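Local coordinates for beta-hydroxyacyl-(Acyl-carrier-protein) dehydratase FabA/FabZ (PDB 6QSR), which probably acts as a hotdog-fold dehydratase on acyl-carrier-protein-bound 3-hydroxyacyl intermediates in the biosynthesis of aryl polyene pigments, at residues His34-Asn46 with Cys54-Phe67. Numbering follows the deposited sequence.
With NA (sodium ion), chain C.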
# COMPACT_ATOMS: atom_id res chain seq x y z
N HIS B 34 -3.53 -5.02 -11.76
CA HIS B 34 -4.13 -5.73 -10.61
C HIS B 34 -5.35 -6.53 -11.03
O HIS B 34 -6.07 -6.12 -11.94
CB HIS B 34 -4.60 -4.74 -9.52
CG HIS B 34 -3.54 -3.79 -9.04
ND1 HIS B 34 -2.96 -2.85 -9.85
CD2 HIS B 34 -3.01 -3.61 -7.81
CE1 HIS B 34 -2.09 -2.14 -9.15
NE2 HIS B 34 -2.10 -2.59 -7.91
N GLU B 35 -5.57 -7.65 -10.35
CA GLU B 35 -6.79 -8.42 -10.47
C GLU B 35 -7.30 -8.78 -9.08
O GLU B 35 -6.53 -8.79 -8.11
CB GLU B 35 -6.54 -9.69 -11.29
CG GLU B 35 -6.24 -9.39 -12.75
CD GLU B 35 -6.03 -10.63 -13.60
OE1 GLU B 35 -6.09 -11.76 -13.07
OE2 GLU B 35 -5.80 -10.46 -14.82
N ALA B 36 -8.61 -9.05 -8.99
CA ALA B 36 -9.23 -9.54 -7.74
C ALA B 36 -8.46 -10.76 -7.21
O ALA B 36 -8.10 -11.63 -8.00
CB ALA B 36 -10.69 -9.91 -7.99
N PRO B 37 -8.19 -10.84 -5.90
CA PRO B 37 -8.74 -9.97 -4.85
C PRO B 37 -7.94 -8.68 -4.52
O PRO B 37 -8.29 -7.99 -3.55
CB PRO B 37 -8.76 -10.90 -3.62
CG PRO B 37 -7.60 -11.82 -3.85
CD PRO B 37 -7.50 -12.01 -5.34
N MET B 38 -6.93 -8.33 -5.32
CA MET B 38 -6.07 -7.17 -5.05
C MET B 38 -6.45 -5.88 -5.80
O MET B 38 -5.60 -5.02 -6.02
CB MET B 38 -4.59 -7.53 -5.32
CG MET B 38 -3.98 -8.34 -4.20
SD MET B 38 -4.00 -7.48 -2.61
CE MET B 38 -3.10 -5.98 -3.00
N VAL B 39 -7.72 -5.73 -6.16
CA VAL B 39 -8.24 -4.44 -6.62
C VAL B 39 -9.05 -3.91 -5.46
O VAL B 39 -10.05 -4.52 -5.06
CB VAL B 39 -9.13 -4.58 -7.87
CG1 VAL B 39 -9.76 -3.24 -8.24
CG2 VAL B 39 -8.33 -5.14 -9.02
N LEU B 40 -8.63 -2.76 -4.93
CA LEU B 40 -9.22 -2.19 -3.73
C LEU B 40 -10.04 -0.93 -4.03
O LEU B 40 -10.26 -0.11 -3.15
CB LEU B 40 -8.12 -1.91 -2.69
CG LEU B 40 -7.69 -3.12 -1.86
CD1 LEU B 40 -6.73 -4.03 -2.62
CD2 LEU B 40 -7.06 -2.68 -0.54
N LEU B 41 -10.52 -0.79 -5.27
CA LEU B 41 -11.45 0.27 -5.65
C LEU B 41 -12.63 -0.36 -6.36
O LEU B 41 -12.51 -1.45 -6.91
CB LEU B 41 -10.77 1.30 -6.56
CG LEU B 41 -9.44 1.90 -6.09
CD1 LEU B 41 -8.77 2.68 -7.21
CD2 LEU B 41 -9.67 2.79 -4.88
N GLU B 42 -13.76 0.34 -6.37
CA GLU B 42 -15.00 -0.16 -6.97
C GLU B 42 -15.52 0.66 -8.16
O GLU B 42 -16.15 0.10 -9.03
CB GLU B 42 -16.08 -0.27 -5.89
CG GLU B 42 -15.80 -1.42 -4.93
CD GLU B 42 -16.71 -1.49 -3.72
OE1 GLU B 42 -17.26 -0.45 -3.29
OE2 GLU B 42 -16.86 -2.61 -3.17
N GLN B 43 -15.25 1.96 -8.20
CA GLN B 43 -15.86 2.84 -9.20
C GLN B 43 -14.89 3.95 -9.64
O GLN B 43 -14.29 4.62 -8.79
CB GLN B 43 -17.11 3.46 -8.57
CG GLN B 43 -18.00 4.26 -9.50
CD GLN B 43 -19.26 3.53 -9.92
OE1 GLN B 43 -19.23 2.33 -10.22
NE2 GLN B 43 -20.37 4.25 -9.93
N VAL B 44 -14.73 4.13 -10.96
CA VAL B 44 -14.07 5.33 -11.51
C VAL B 44 -15.15 6.41 -11.61
O VAL B 44 -16.18 6.20 -12.26
CB VAL B 44 -13.46 5.11 -12.92
CG1 VAL B 44 -12.63 6.32 -13.34
CG2 VAL B 44 -12.58 3.88 -12.95
N ILE B 45 -14.93 7.54 -10.95
CA ILE B 45 -15.87 8.67 -10.97
C ILE B 45 -15.46 9.69 -12.04
O ILE B 45 -16.30 10.17 -12.81
CB ILE B 45 -15.97 9.35 -9.59
CG1 ILE B 45 -16.38 8.35 -8.49
CG2 ILE B 45 -16.96 10.51 -9.61
CD1 ILE B 45 -17.75 7.73 -8.65
N ASN B 46 -14.18 10.05 -12.08
CA ASN B 46 -13.68 11.01 -13.06
C ASN B 46 -12.19 10.82 -13.30
O ASN B 46 -11.45 10.41 -12.40
CB ASN B 46 -13.95 12.45 -12.59
CG ASN B 46 -14.36 13.36 -13.73
OD1 ASN B 46 -13.53 13.77 -14.53
ND2 ASN B 46 -15.65 13.67 -13.80
N CYS B 54 -11.78 8.24 -7.78
CA CYS B 54 -12.31 6.89 -7.67
C CYS B 54 -13.01 6.73 -6.33
O CYS B 54 -12.79 7.50 -5.39
CB CYS B 54 -11.20 5.85 -7.77
SG CYS B 54 -10.42 5.73 -9.39
N GLN B 55 -13.83 5.70 -6.25
CA GLN B 55 -14.69 5.49 -5.11
C GLN B 55 -14.68 4.03 -4.67
O GLN B 55 -14.51 3.12 -5.48
CB GLN B 55 -16.12 5.93 -5.46
CG GLN B 55 -16.98 6.23 -4.25
CD GLN B 55 -18.28 6.93 -4.63
OE1 GLN B 55 -19.18 6.31 -5.20
NE2 GLN B 55 -18.40 8.21 -4.30
N VAL B 56 -14.86 3.83 -3.36
CA VAL B 56 -14.95 2.49 -2.80
C VAL B 56 -15.68 2.55 -1.47
O VAL B 56 -15.56 3.54 -0.74
CB VAL B 56 -13.55 1.86 -2.64
CG1 VAL B 56 -12.71 2.58 -1.58
CG2 VAL B 56 -13.67 0.37 -2.32
N THR B 57 -16.42 1.49 -1.15
CA THR B 57 -17.24 1.45 0.06
C THR B 57 -16.68 0.39 1.02
O THR B 57 -16.32 -0.71 0.61
CB THR B 57 -18.73 1.22 -0.29
OG1 THR B 57 -19.18 2.28 -1.14
CG2 THR B 57 -19.62 1.19 0.96
N VAL B 58 -16.59 0.74 2.30
CA VAL B 58 -16.09 -0.18 3.32
C VAL B 58 -17.24 -1.12 3.69
O VAL B 58 -18.11 -0.78 4.50
CB VAL B 58 -15.54 0.56 4.57
CG1 VAL B 58 -14.97 -0.45 5.56
CG2 VAL B 58 -14.46 1.57 4.18
N SER B 59 -17.24 -2.30 3.09
CA SER B 59 -18.34 -3.26 3.23
C SER B 59 -17.82 -4.68 3.43
O SER B 59 -16.69 -4.99 3.06
CB SER B 59 -19.22 -3.23 1.98
OG SER B 59 -18.52 -3.76 0.86
N ARG B 60 -18.66 -5.54 4.00
CA ARG B 60 -18.34 -6.96 4.17
C ARG B 60 -18.50 -7.77 2.87
O ARG B 60 -17.97 -8.87 2.76
CB ARG B 60 -19.22 -7.60 5.24
CG ARG B 60 -19.14 -6.93 6.61
CD ARG B 60 -20.00 -7.65 7.64
NE ARG B 60 -19.46 -8.97 7.98
CZ ARG B 60 -19.81 -10.14 7.42
NH1 ARG B 60 -20.72 -10.22 6.45
NH2 ARG B 60 -19.22 -11.26 7.84
N ASP B 61 -19.24 -7.23 1.90
CA ASP B 61 -19.48 -7.91 0.62
C ASP B 61 -18.61 -7.42 -0.54
O ASP B 61 -18.60 -8.04 -1.61
CB ASP B 61 -20.96 -7.82 0.22
CG ASP B 61 -21.41 -6.39 -0.08
OD1 ASP B 61 -21.84 -6.12 -1.22
OD2 ASP B 61 -21.32 -5.54 0.83
N GLY B 62 -17.86 -6.34 -0.33
CA GLY B 62 -17.11 -5.71 -1.42
C GLY B 62 -15.64 -6.06 -1.44
O GLY B 62 -15.18 -6.92 -0.69
N VAL B 63 -14.91 -5.35 -2.30
CA VAL B 63 -13.49 -5.59 -2.54
C VAL B 63 -12.57 -5.39 -1.31
O VAL B 63 -11.47 -5.94 -1.25
CB VAL B 63 -12.96 -4.73 -3.72
CG1 VAL B 63 -13.78 -4.98 -4.99
CG2 VAL B 63 -12.91 -3.25 -3.38
N LEU B 64 -13.01 -4.58 -0.35
CA LEU B 64 -12.24 -4.35 0.87
C LEU B 64 -12.46 -5.41 1.97
O LEU B 64 -11.73 -5.42 2.95
CB LEU B 64 -12.56 -2.96 1.44
CG LEU B 64 -12.34 -1.80 0.48
CD1 LEU B 64 -12.80 -0.52 1.13
CD2 LEU B 64 -10.89 -1.67 0.06
N SER B 65 -13.43 -6.32 1.79
CA SER B 65 -13.77 -7.29 2.86
C SER B 65 -12.62 -8.19 3.38
O SER B 65 -12.56 -8.43 4.58
CB SER B 65 -15.01 -8.12 2.51
OG SER B 65 -14.79 -8.97 1.41
N PRO B 66 -11.70 -8.64 2.49
CA PRO B 66 -10.52 -9.37 2.98
C PRO B 66 -9.55 -8.58 3.88
O PRO B 66 -8.74 -9.19 4.57
CB PRO B 66 -9.79 -9.77 1.69
CG PRO B 66 -10.84 -9.74 0.63
CD PRO B 66 -11.71 -8.59 1.01
N PHE B 67 -9.64 -7.24 3.87
CA PHE B 67 -8.70 -6.37 4.59
C PHE B 67 -9.28 -5.72 5.86
O PHE B 67 -8.59 -4.91 6.50
CB PHE B 67 -8.18 -5.30 3.62
CG PHE B 67 -7.76 -5.86 2.30
CD1 PHE B 67 -6.54 -6.50 2.16
CD2 PHE B 67 -8.62 -5.80 1.20
CE1 PHE B 67 -6.16 -7.05 0.94
CE2 PHE B 67 -8.25 -6.36 -0.02
CZ PHE B 67 -7.01 -6.98 -0.15
NA NA C . -6.94 -5.64 -14.02
O HOH W 1 -10.78 -8.02 -2.71
O HOH W 2 -18.27 2.23 -3.87
O HOH W 3 -8.81 -7.20 -14.05
O HOH W 4 -6.17 -6.81 -15.74
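The carboxylate of Glu42 links two separate backbone sites of residues 54-67. Thr57 N donates to Glu42 OE1 at 3.0 Å, meeting the oxygen from above the carboxylate plane, 49° out of it, whereas the bond from Val63 N to Glu42 OE2 is weak at 3.5 Å. With CG anti to the carbonyl carbon (chi1 -71°) and the chain extended beyond it, the carboxylate reaches both amides. A water donating to Glu42 OE1 also lies 2.9 Å from Thr57 OG1. Among backbone bonds, Gln55 O accepts from both Glu42 N and Gln43 N, and Gln55 N returns a bond to Gln43 O (2.8 Å). Two consecutive residues facing Gln55 define a classic beta bulge at the start of the antiparallel hairpin of strands 43-48 and 51-57, part of the strongly curved antiparallel sheet of the hotdog fold, whose long helix 79-97 touches Leu41, Val44 and Val56. Apolar contacts gather round Phe67 at the earlier end of residues 34-46. Leu40 CD2 sits over one face of the Phe67 ring, 4.1 Å from its centroid and 21° off the normal, a CH-pi contact; Pro66 CB covers the opposite face. Met38 SD lies 3.9 Å from Phe67 CZ and meets the ring obliquely, a Met-aromatic contact, while Pro37 O lies at the ring edge. One water donates to both Pro37 O and Val63 O, each at 2.6 Å.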